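Local coordinates for Cyp101j2 (Sphingobium yanoikuyae, PDB 5KYO), which is a haem-containing cytochrome P450 monooxygenase that probably hydroxylates the monoterpene 1,8-cineole, at residues Asp52-Glu55 and Gln61-Arg64; His72-Thr77 and Val332-Gly337; Ala92-Ser97 and Gln327-Val332. All coordinates share one frame; numbering follows the deposited sequence.

How the interactions relate
Each of the three contacts rests on only three touching residues. Interactions 2 and 3 are close neighbours, with centres 8 Å apart: they share V332, and both use the 327-334 hairpin, whose strands are linked by a probable hydrogen bond from L334 N to Q327 O. From this hairpin V332 and L334 reach L74 of strand 74-77, whereas F329 reaches T94 and V95 of helix 89-97; L334 CD1 also packs on F329 CB. Interaction 1 stands apart, its centre 23 Å from interaction 2 and 25 Å from interaction 3, but helix 59-69 is followed in the chain by strand 74-77. In interaction 3 the V95 side chain is about 9 Å from the haem.

Interaction 1 of 3, residues Asp52-Glu55 and Gln61-Arg64; sequences DVPE and QSWR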
ATOM      1  N   ASP A  52      10.878   6.356  12.801  1.00 28.36           N
ATOM      2  CA  ASP A  52      10.641   7.551  11.995  1.00 34.77           C
ATOM      3  C   ASP A  52      11.826   7.950  11.144  1.00 32.32           C
ATOM      4  O   ASP A  52      12.984   7.706  11.492  1.00 21.68           O
ATOM      5  CB  ASP A  52      10.260   8.748  12.873  1.00 35.38           C
ATOM      6  CG  ASP A  52       8.817   8.710  13.310  1.00 32.33           C
ATOM      7  OD1 ASP A  52       8.050   7.929  12.708  1.00 32.41           O
ATOM      8  OD2 ASP A  52       8.445   9.482  14.219  1.00 26.96           O
ATOM      9  N   VAL A  53      11.520   8.570  10.014  1.00 16.46           N
ATOM     10  CA  VAL A  53      12.541   9.222   9.205  1.00 23.95           C
ATOM     11  C   VAL A  53      13.174  10.315  10.066  1.00 24.52           C
ATOM     12  O   VAL A  53      12.463  11.047  10.748  1.00 24.79           O
ATOM     13  CB  VAL A  53      11.944   9.817   7.911  1.00 24.26           C
ATOM     14  CG1 VAL A  53      13.006  10.554   7.123  1.00 33.15           C
ATOM     15  CG2 VAL A  53      11.331   8.714   7.067  1.00 15.67           C
ATOM     16  N   PRO A  54      14.517  10.385  10.085  1.00 30.40           N
ATOM     17  CA  PRO A  54      15.194  11.461  10.819  1.00 38.92           C
ATOM     18  C   PRO A  54      14.753  12.852  10.365  1.00 39.88           C
ATOM     19  O   PRO A  54      14.735  13.150   9.169  1.00 28.23           O
ATOM     20  CB  PRO A  54      16.675  11.226  10.503  1.00 38.70           C
ATOM     21  CG  PRO A  54      16.777   9.776  10.203  1.00 31.05           C
ATOM     22  CD  PRO A  54      15.466   9.399   9.538  1.00 29.67           C
ATOM     23  N   GLU A  55      14.355  13.677  11.325  1.00 48.62           N
ATOM     24  CA  GLU A  55      14.074  15.080  11.066  1.00 55.09           C
ATOM     25  C   GLU A  55      15.388  15.780  10.749  1.00 56.57           C
ATOM     26  O   GLU A  55      16.276  15.843  11.600  1.00 68.09           O
ATOM     27  CB  GLU A  55      13.390  15.728  12.273  1.00 54.33           C
ATOM     28  CG  GLU A  55      12.014  15.154  12.610  1.00 52.32           C
ATOM     29  CD  GLU A  55      10.890  15.901  11.930  0.50 48.58           C
ATOM     30  OE1 GLU A  55      10.764  15.783  10.696  0.50 47.20           O
ATOM     31  OE2 GLU A  55      10.137  16.611  12.629  0.50 49.48           O
ATOM     32  N   GLN A  61      14.854   9.862   0.152  1.00 22.72           N
ATOM     33  CA  GLN A  61      16.267  10.203   0.249  1.00 25.70           C
ATOM     34  C   GLN A  61      16.924   9.418   1.383  1.00 26.10           C
ATOM     35  O   GLN A  61      17.961   8.805   1.192  1.00 19.27           O
ATOM     36  CB  GLN A  61      16.432  11.713   0.464  1.00 30.56           C
ATOM     37  CG  GLN A  61      17.808  12.147   0.949  1.00 37.89           C
ATOM     38  CD  GLN A  61      17.785  13.530   1.594  1.00 46.49           C
ATOM     39  OE1 GLN A  61      16.847  13.873   2.314  1.00 45.73           O
ATOM     40  NE2 GLN A  61      18.821  14.328   1.336  1.00 45.36           N
ATOM     41  N   SER A  62      16.293   9.447   2.554  1.00 26.38           N
ATOM     42  CA  SER A  62      16.692   8.649   3.712  1.00 29.24           C
ATOM     43  C   SER A  62      16.998   7.191   3.352  1.00 32.81           C
ATOM     44  O   SER A  62      18.054   6.637   3.733  1.00 24.38           O
ATOM     45  CB  SER A  62      15.582   8.705   4.770  1.00 28.11           C
ATOM     46  OG  SER A  62      15.937   8.002   5.944  1.00 36.38           O
ATOM     47  N   TRP A  63      16.065   6.579   2.625  1.00 24.79           N
ATOM     48  CA  TRP A  63      16.205   5.197   2.180  1.00 31.88           C
ATOM     49  C   TRP A  63      17.402   5.039   1.255  1.00 32.97           C
ATOM     50  O   TRP A  63      18.137   4.063   1.343  1.00 27.20           O
ATOM     51  CB  TRP A  63      14.934   4.719   1.462  1.00 30.23           C
ATOM     52  CG  TRP A  63      13.847   4.210   2.362  1.00 29.52           C
ATOM     53  CD1 TRP A  63      12.956   4.957   3.081  1.00 30.90           C
ATOM     54  CD2 TRP A  63      13.527   2.842   2.627  1.00 21.70           C
ATOM     55  NE1 TRP A  63      12.112   4.133   3.786  1.00 25.77           N
ATOM     56  CE2 TRP A  63      12.443   2.830   3.520  1.00 25.78           C
ATOM     57  CE3 TRP A  63      14.059   1.627   2.198  1.00 21.27           C
ATOM     58  CZ2 TRP A  63      11.879   1.645   3.996  1.00 28.95           C
ATOM     59  CZ3 TRP A  63      13.501   0.449   2.673  1.00 23.96           C
ATOM     60  CH2 TRP A  63      12.425   0.467   3.561  1.00 25.47           C
ATOM     61  N   ARG A  64      17.601   6.005   0.364  1.00 26.50           N
ATOM     62  CA  ARG A  64      18.712   5.936  -0.571  1.00 22.63           C
ATOM     63  C   ARG A  64      20.059   5.984   0.163  1.00 27.41           C
ATOM     64  O   ARG A  64      21.022   5.335  -0.251  1.00 30.50           O
ATOM     65  CB  ARG A  64      18.616   7.068  -1.598  1.00 22.40           C
ATOM     66  CG  ARG A  64      17.593   6.812  -2.701  1.00 23.20           C
ATOM     67  CD  ARG A  64      17.323   8.069  -3.506  1.00 26.82           C
ATOM     68  NE  ARG A  64      18.551   8.651  -4.037  1.00 36.72           N
ATOM     69  CZ  ARG A  64      19.158   8.240  -5.147  1.00 37.53           C
ATOM     70  NH1 ARG A  64      18.656   7.231  -5.845  1.00 32.97           N
ATOM     71  NH2 ARG A  64      20.270   8.836  -5.560  1.00 37.47           N
TER
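S62, in the early part of helix 59-69, is the residue that receives the preceding loop, and it does so against both V53 and P54. Its CB meets one methyl of V53, with CG1 of V53 and CB of S62 3.9 Å apart. The hydroxyl extends past this methyl to the proline ring, where OG of S62 lies 3.9 Å from CD of P54. Two torsions prepare the meeting: OG of S62 is turned opposite the backbone nitrogen of S62 (chi1 -177°), and CG1 of V53 likewise points away from its own nitrogen (chi1 177°). W63, next along, contributes little to the loop; its indole turns to F59 and helix 344-348, while NE1 is bonded to N415. On the loop side, V53 is paired through its backbone with Y413, and D52 forms a salt bridge with K422, which probably helps to hold the loop. Across the contact itself only carbon surfaces and one hydroxyl oxygen meet, at van der Waals range. The chemistry therefore implies an interface of plain packing with no bond across it, while the directional bonds of the loop go to the 413-422 region.

Interaction 2 of 3, residues His72-Thr77 and Val332-Gly337; sequences HPLMWT and VLLKAG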
ATOM      1  N   HIS A  72      26.724  -4.581   1.691  1.00 38.56           N
ATOM      2  CA  HIS A  72      26.198  -5.652   0.850  1.00 42.04           C
ATOM      3  C   HIS A  72      24.758  -5.369   0.425  1.00 38.75           C
ATOM      4  O   HIS A  72      24.035  -4.668   1.126  1.00 46.07           O
ATOM      5  CB  HIS A  72      26.259  -6.994   1.581  1.00 44.38           C
ATOM      6  CG  HIS A  72      27.633  -7.377   2.027  1.00 52.93           C
ATOM      7  ND1 HIS A  72      28.468  -8.168   1.268  1.00 57.98           N
ATOM      8  CD2 HIS A  72      28.321  -7.077   3.155  1.00 51.38           C
ATOM      9  CE1 HIS A  72      29.611  -8.339   1.909  1.00 55.43           C
ATOM     10  NE2 HIS A  72      29.548  -7.687   3.056  1.00 53.51           N
ATOM     11  N   PRO A  73      24.347  -5.915  -0.732  1.00 28.41           N
ATOM     12  CA  PRO A  73      22.953  -5.858  -1.186  1.00 34.16           C
ATOM     13  C   PRO A  73      21.986  -6.486  -0.181  1.00 34.05           C
ATOM     14  O   PRO A  73      20.816  -6.104  -0.125  1.00 35.50           O
ATOM     15  CB  PRO A  73      22.977  -6.666  -2.484  1.00 35.84           C
ATOM     16  CG  PRO A  73      24.365  -6.541  -2.976  1.00 32.98           C
ATOM     17  CD  PRO A  73      25.226  -6.519  -1.747  1.00 31.06           C
ATOM     18  N   LEU A  74      22.469  -7.447   0.599  1.00 26.75           N
ATOM     19  CA  LEU A  74      21.627  -8.097   1.591  1.00 23.75           C
ATOM     20  C   LEU A  74      22.227  -7.898   2.965  1.00 25.10           C
ATOM     21  O   LEU A  74      23.278  -8.455   3.269  1.00 29.79           O
ATOM     22  CB  LEU A  74      21.467  -9.592   1.285  1.00 27.46           C
ATOM     23  CG  LEU A  74      20.409 -10.354   2.096  1.00 30.08           C
ATOM     24  CD1 LEU A  74      19.017 -10.096   1.546  1.00 30.06           C
ATOM     25  CD2 LEU A  74      20.679 -11.855   2.139  1.00 25.83           C
ATOM     26  N   MET A  75      21.566  -7.100   3.792  1.00 22.92           N
ATOM     27  CA  MET A  75      22.025  -6.861   5.160  1.00 25.71           C
ATOM     28  C   MET A  75      21.074  -7.511   6.162  1.00 29.85           C
ATOM     29  O   MET A  75      20.023  -8.037   5.784  1.00 29.54           O
ATOM     30  CB  MET A  75      22.143  -5.352   5.442  1.00 22.22           C
ATOM     31  CG  MET A  75      23.144  -4.622   4.556  0.50 15.17           C
ATOM     32  SD  MET A  75      24.867  -5.079   4.921  0.50 15.11           S
ATOM     33  CE  MET A  75      25.111  -4.158   6.428  0.50 16.22           C
ATOM     34  N   TRP A  76      21.442  -7.455   7.442  1.00 27.84           N
ATOM     35  CA  TRP A  76      20.675  -8.090   8.510  1.00 25.56           C
ATOM     36  C   TRP A  76      20.596  -7.152   9.707  1.00 25.66           C
ATOM     37  O   TRP A  76      21.592  -6.532  10.085  1.00 19.78           O
ATOM     38  CB  TRP A  76      21.316  -9.423   8.913  1.00 26.31           C
ATOM     39  CG  TRP A  76      20.561 -10.208   9.944  1.00 32.51           C
ATOM     40  CD1 TRP A  76      19.663 -11.215   9.713  1.00 26.11           C
ATOM     41  CD2 TRP A  76      20.652 -10.074  11.370  1.00 31.68           C
ATOM     42  NE1 TRP A  76      19.182 -11.699  10.902  1.00 28.88           N
ATOM     43  CE2 TRP A  76      19.771 -11.017  11.934  1.00 30.45           C
ATOM     44  CE3 TRP A  76      21.384  -9.241  12.222  1.00 24.60           C
ATOM     45  CZ2 TRP A  76      19.602 -11.151  13.310  1.00 29.69           C
ATOM     46  CZ3 TRP A  76      21.215  -9.372  13.590  1.00 21.30           C
ATOM     47  CH2 TRP A  76      20.337 -10.329  14.123  1.00 26.87           C
ATOM     48  N   THR A  77      19.405  -7.037  10.284  1.00 19.43           N
ATOM     49  CA  THR A  77      19.155  -6.120  11.397  1.00 19.10           C
ATOM     50  C   THR A  77      18.650  -6.902  12.605  1.00 27.85           C
ATOM     51  O   THR A  77      17.829  -7.808  12.463  1.00 22.09           O
ATOM     52  CB  THR A  77      18.121  -5.009  11.014  1.00 30.40           C
ATOM     53  OG1 THR A  77      17.784  -4.211  12.164  1.00 25.91           O
ATOM     54  CG2 THR A  77      16.849  -5.630  10.439  1.00 25.86           C
ATOM     55  N   VAL A 332      25.397 -15.808   1.690  1.00 33.08           N
ATOM     56  CA  VAL A 332      25.152 -16.211   3.067  1.00 35.73           C
ATOM     57  C   VAL A 332      24.244 -17.428   3.104  1.00 33.92           C
ATOM     58  O   VAL A 332      23.689 -17.834   2.082  1.00 37.73           O
ATOM     59  CB  VAL A 332      24.517 -15.079   3.910  1.00 35.14           C
ATOM     60  CG1 VAL A 332      25.450 -13.901   4.001  1.00 37.88           C
ATOM     61  CG2 VAL A 332      23.156 -14.660   3.337  1.00 30.32           C
ATOM     62  N   LEU A 333      24.115 -18.017   4.287  1.00 41.03           N
ATOM     63  CA  LEU A 333      23.195 -19.124   4.490  1.00 38.28           C
ATOM     64  C   LEU A 333      21.915 -18.630   5.145  1.00 32.29           C
ATOM     65  O   LEU A 333      21.923 -18.179   6.297  1.00 33.84           O
ATOM     66  CB  LEU A 333      23.831 -20.221   5.351  1.00 44.17           C
ATOM     67  CG  LEU A 333      22.958 -21.465   5.558  1.00 44.21           C
ATOM     68  CD1 LEU A 333      22.706 -22.187   4.239  1.00 43.85           C
ATOM     69  CD2 LEU A 333      23.573 -22.407   6.588  1.00 47.02           C
ATOM     70  N   LEU A 334      20.817 -18.711   4.402  1.00 29.48           N
ATOM     71  CA  LEU A 334      19.505 -18.387   4.938  1.00 30.25           C
ATOM     72  C   LEU A 334      18.873 -19.603   5.596  1.00 41.26           C
ATOM     73  O   LEU A 334      18.455 -20.538   4.912  1.00 48.72           O
ATOM     74  CB  LEU A 334      18.579 -17.875   3.836  1.00 28.34           C
ATOM     75  CG  LEU A 334      19.070 -16.705   3.000  1.00 28.93           C
ATOM     76  CD1 LEU A 334      17.937 -16.258   2.074  1.00 33.68           C
ATOM     77  CD2 LEU A 334      19.528 -15.592   3.917  1.00 28.68           C
ATOM     78  N   LYS A 335      18.792 -19.582   6.921  1.00 40.43           N
ATOM     79  CA  LYS A 335      18.213 -20.694   7.657  1.00 36.51           C
ATOM     80  C   LYS A 335      16.727 -20.789   7.354  1.00 42.22           C
ATOM     81  O   LYS A 335      16.097 -19.791   6.997  1.00 42.79           O
ATOM     82  CB  LYS A 335      18.442 -20.528   9.161  1.00 28.63           C
ATOM     83  CG  LYS A 335      19.876 -20.772   9.624  1.00 33.55           C
ATOM     84  CD  LYS A 335      19.968 -20.736  11.156  1.00 39.04           C
ATOM     85  CE  LYS A 335      21.366 -21.121  11.647  1.00 41.94           C
ATOM     86  NZ  LYS A 335      21.542 -20.916  13.116  1.00 34.43           N
ATOM     87  N   ALA A 336      16.163 -21.984   7.478  1.00 38.23           N
ATOM     88  CA  ALA A 336      14.717 -22.115   7.402  1.00 27.30           C
ATOM     89  C   ALA A 336      14.113 -21.304   8.539  1.00 30.07           C
ATOM     90  O   ALA A 336      14.629 -21.330   9.663  1.00 29.81           O
ATOM     91  CB  ALA A 336      14.285 -23.581   7.487  1.00 36.75           C
ATOM     92  N   GLY A 337      13.044 -20.569   8.238  1.00 29.66           N
ATOM     93  CA  GLY A 337      12.381 -19.721   9.218  1.00 23.61           C
ATOM     94  C   GLY A 337      12.917 -18.294   9.208  1.00 27.34           C
ATOM     95  O   GLY A 337      12.414 -17.431   9.927  1.00 24.48           O
TER
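The backbones of L74 and V332 stay well separated, their CA atoms 9.0 Å apart, and side chains bridge the gap between strand 74-77 of the five-stranded mixed sheet and strand 332-334 of the two-stranded hairpin. L74 reaches across with a single branch. Its CD2 touches CG2 of V332 at 3.9 Å, the two side chains crossing at a slant, and the same CD2 comes within 4.3 Å of CD2 of L334. One leucine methyl thus serves two residues of the hairpin strand, V332 and L334, which are two positions apart and so present their side chains on one face. The leucine stem stands away from its backbone nitrogen (chi1 -169°), which carries the branched end out to the hairpin. W84, on the neighbouring strand 83-86, touches all three of these aliphatic side chains, and L91 of helix 89-97 adds to the packing on L74. Entirely aliphatic and buried, the contact sets the hairpin against the outermost of the assigned strands, which also bonds through W76 to the 43-45 segment. This packing of the two-stranded sheet on the larger mixed sheet belongs to the β-rich region of the cytochrome P450 fold.

Interaction 3 of 3, residues Ala92-Ser97 and Gln327-Val332; sequences AETVMS and QEFEGV
This is an apolar helix-to-hairpin contact in which one aromatic ring, that of F329, reaches from the two-stranded sheet to helix 89-97. The backbones are far apart, with 10.4 Å between the CA atoms of V95 and F329, and the phenyl ring spans the interval. With its ring stem swung opposite the backbone nitrogen (chi1 -168°), F329 sends its far end to two consecutive helix residues. CZ of F329 lies 4.2 Å from CG2 of T94, and CE2 of F329 is equally distant from CG2 of V95; both methyls approach the ring at a slant. T94 presents its methyl, while its OG is hydrogen-bonded to D90 O one turn back in the helix. F102 meets the ring of F329 edge-to-face, L91 touches F329, and R101 touches both F329 and T94. V95, for its part, also contacts V340 and A342 on strand 339-343 of the five-stranded mixed sheet, and its side chain is about 9 Å from the haem. A type I' turn from F329 to V332 joins strands 327-329 and 332-334, closed by F329 N to V332 O (3.1 Å) and V332 N to F329 O (3.0 Å). E330 and G331 occupy the corners with positive phi. A β-hairpin with a two-residue type I' loop, part of the β-rich region, thus packs through its aromatic residue on helix 89-97, consistent with the cytochrome P450 fold.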
ATOM      1  N   ALA A  92      15.541  -7.166  -4.518  1.00 28.33           N
ATOM      2  CA  ALA A  92      14.200  -6.950  -3.968  1.00 27.91           C
ATOM      3  C   ALA A  92      13.109  -7.610  -4.812  1.00 26.81           C
ATOM      4  O   ALA A  92      12.217  -8.283  -4.283  1.00 29.68           O
ATOM      5  CB  ALA A  92      13.939  -5.450  -3.834  1.00 20.12           C
ATOM      6  N   GLU A  93      13.186  -7.436  -6.127  1.00 26.29           N
ATOM      7  CA  GLU A  93      12.171  -7.997  -7.022  1.00 26.68           C
ATOM      8  C   GLU A  93      12.224  -9.514  -7.073  1.00 28.66           C
ATOM      9  O   GLU A  93      11.198 -10.172  -7.287  1.00 28.59           O
ATOM     10  CB  GLU A  93      12.312  -7.435  -8.435  1.00 30.85           C
ATOM     11  CG  GLU A  93      11.945  -5.955  -8.546  1.00 37.72           C
ATOM     12  CD  GLU A  93      11.837  -5.481  -9.985  1.00 39.59           C
ATOM     13  OE1 GLU A  93      12.545  -6.037 -10.854  1.00 42.26           O
ATOM     14  OE2 GLU A  93      11.034  -4.562 -10.250  1.00 37.22           O
ATOM     15  N   THR A  94      13.424 -10.059  -6.893  1.00 27.22           N
ATOM     16  CA  THR A  94      13.614 -11.507  -6.818  1.00 28.81           C
ATOM     17  C   THR A  94      12.955 -12.090  -5.570  1.00 25.93           C
ATOM     18  O   THR A  94      12.194 -13.038  -5.666  1.00 27.39           O
ATOM     19  CB  THR A  94      15.117 -11.886  -6.823  1.00 28.30           C
ATOM     20  OG1 THR A  94      15.669 -11.649  -8.126  1.00 25.58           O
ATOM     21  CG2 THR A  94      15.304 -13.355  -6.459  1.00 26.57           C
ATOM     22  N   VAL A  95      13.246 -11.523  -4.402  1.00 25.47           N
ATOM     23  CA  VAL A  95      12.603 -11.990  -3.170  1.00 26.26           C
ATOM     24  C   VAL A  95      11.099 -11.800  -3.286  1.00 27.75           C
ATOM     25  O   VAL A  95      10.313 -12.680  -2.897  1.00 25.75           O
ATOM     26  CB  VAL A  95      13.139 -11.252  -1.919  1.00 26.90           C
ATOM     27  CG1 VAL A  95      12.405 -11.709  -0.666  1.00 29.31           C
ATOM     28  CG2 VAL A  95      14.618 -11.510  -1.766  1.00 27.61           C
ATOM     29  N   MET A  96      10.701 -10.667  -3.864  1.00 20.58           N
ATOM     30  CA  MET A  96       9.286 -10.363  -4.045  1.00 32.11           C
ATOM     31  C   MET A  96       8.536 -11.415  -4.857  1.00 29.79           C
ATOM     32  O   MET A  96       7.391 -11.746  -4.547  1.00 22.52           O
ATOM     33  CB  MET A  96       9.128  -9.020  -4.735  1.00 22.70           C
ATOM     34  CG  MET A  96       8.306  -8.043  -3.978  1.00 34.84           C
ATOM     35  SD  MET A  96       8.459  -6.467  -4.811  1.00 30.08           S
ATOM     36  CE  MET A  96      10.048  -5.900  -4.205  1.00 29.52           C
ATOM     37  N   SER A  97       9.190 -11.926  -5.898  1.00 29.17           N
ATOM     38  CA  SER A  97       8.525 -12.745  -6.905  1.00 31.78           C
ATOM     39  C   SER A  97       8.844 -14.242  -6.847  1.00 26.61           C
ATOM     40  O   SER A  97       8.044 -15.045  -7.306  1.00 19.69           O
ATOM     41  CB  SER A  97       8.874 -12.224  -8.303  1.00 38.27           C
ATOM     42  OG  SER A  97      10.280 -12.183  -8.493  1.00 41.00           O
ATOM     43  N   GLN A 327      18.851 -22.180   2.537  1.00 43.61           N
ATOM     44  CA  GLN A 327      19.202 -21.790   1.172  1.00 49.88           C
ATOM     45  C   GLN A 327      20.437 -20.904   1.080  1.00 46.91           C
ATOM     46  O   GLN A 327      20.594 -19.935   1.828  1.00 43.72           O
ATOM     47  CB  GLN A 327      18.030 -21.068   0.504  1.00 56.35           C
ATOM     48  CG  GLN A 327      16.861 -21.962   0.138  1.00 61.07           C
ATOM     49  CD  GLN A 327      15.715 -21.189  -0.480  1.00 64.02           C
ATOM     50  OE1 GLN A 327      15.839 -19.997  -0.763  1.00 65.74           O
ATOM     51  NE2 GLN A 327      14.589 -21.863  -0.693  1.00 61.35           N
ATOM     52  N   GLU A 328      21.311 -21.254   0.144  1.00 49.32           N
ATOM     53  CA  GLU A 328      22.417 -20.394  -0.221  1.00 50.02           C
ATOM     54  C   GLU A 328      21.867 -19.252  -1.061  1.00 48.90           C
ATOM     55  O   GLU A 328      21.299 -19.468  -2.135  1.00 47.70           O
ATOM     56  CB  GLU A 328      23.492 -21.168  -0.988  1.00 52.35           C
ATOM     57  N   PHE A 329      22.025 -18.039  -0.554  1.00 51.41           N
ATOM     58  CA  PHE A 329      21.543 -16.850  -1.236  1.00 46.72           C
ATOM     59  C   PHE A 329      22.441 -15.678  -0.862  1.00 38.83           C
ATOM     60  O   PHE A 329      22.729 -15.463   0.314  1.00 33.96           O
ATOM     61  CB  PHE A 329      20.085 -16.571  -0.862  1.00 45.56           C
ATOM     62  CG  PHE A 329      19.405 -15.544  -1.733  1.00 42.94           C
ATOM     63  CD1 PHE A 329      19.086 -15.831  -3.053  1.00 41.79           C
ATOM     64  CD2 PHE A 329      19.058 -14.304  -1.224  1.00 37.11           C
ATOM     65  CE1 PHE A 329      18.447 -14.896  -3.848  1.00 35.57           C
ATOM     66  CE2 PHE A 329      18.424 -13.366  -2.016  1.00 33.04           C
ATOM     67  CZ  PHE A 329      18.120 -13.664  -3.329  1.00 30.70           C
ATOM     68  N   GLU A 330      22.895 -14.950  -1.877  1.00 36.95           N
ATOM     69  CA  GLU A 330      23.686 -13.735  -1.698  1.00 42.36           C
ATOM     70  C   GLU A 330      24.927 -13.930  -0.827  1.00 43.41           C
ATOM     71  O   GLU A 330      25.329 -13.020  -0.095  1.00 38.12           O
ATOM     72  CB  GLU A 330      22.810 -12.625  -1.117  1.00 43.64           C
ATOM     73  CG  GLU A 330      21.816 -12.045  -2.122  1.00 44.93           C
ATOM     74  CD  GLU A 330      22.504 -11.319  -3.259  1.00 44.53           C
ATOM     75  OE1 GLU A 330      23.165 -10.292  -2.998  1.00 44.51           O
ATOM     76  OE2 GLU A 330      22.396 -11.776  -4.414  1.00 47.33           O
ATOM     77  N   GLY A 331      25.528 -15.114  -0.916  1.00 41.87           N
ATOM     78  CA  GLY A 331      26.785 -15.383  -0.239  1.00 39.31           C
ATOM     79  C   GLY A 331      26.635 -15.675   1.239  1.00 37.00           C
ATOM     80  O   GLY A 331      27.621 -15.768   1.973  1.00 39.67           O
ATOM     81  N   VAL A 332      25.397 -15.808   1.690  1.00 33.08           N
ATOM     82  CA  VAL A 332      25.152 -16.211   3.067  1.00 35.73           C
ATOM     83  C   VAL A 332      24.244 -17.428   3.104  1.00 33.92           C
ATOM     84  O   VAL A 332      23.689 -17.834   2.082  1.00 37.73           O
ATOM     85  CB  VAL A 332      24.517 -15.079   3.910  1.00 35.14           C
ATOM     86  CG1 VAL A 332      25.450 -13.901   4.001  1.00 37.88           C
ATOM     87  CG2 VAL A 332      23.156 -14.660   3.337  1.00 30.32           C
TER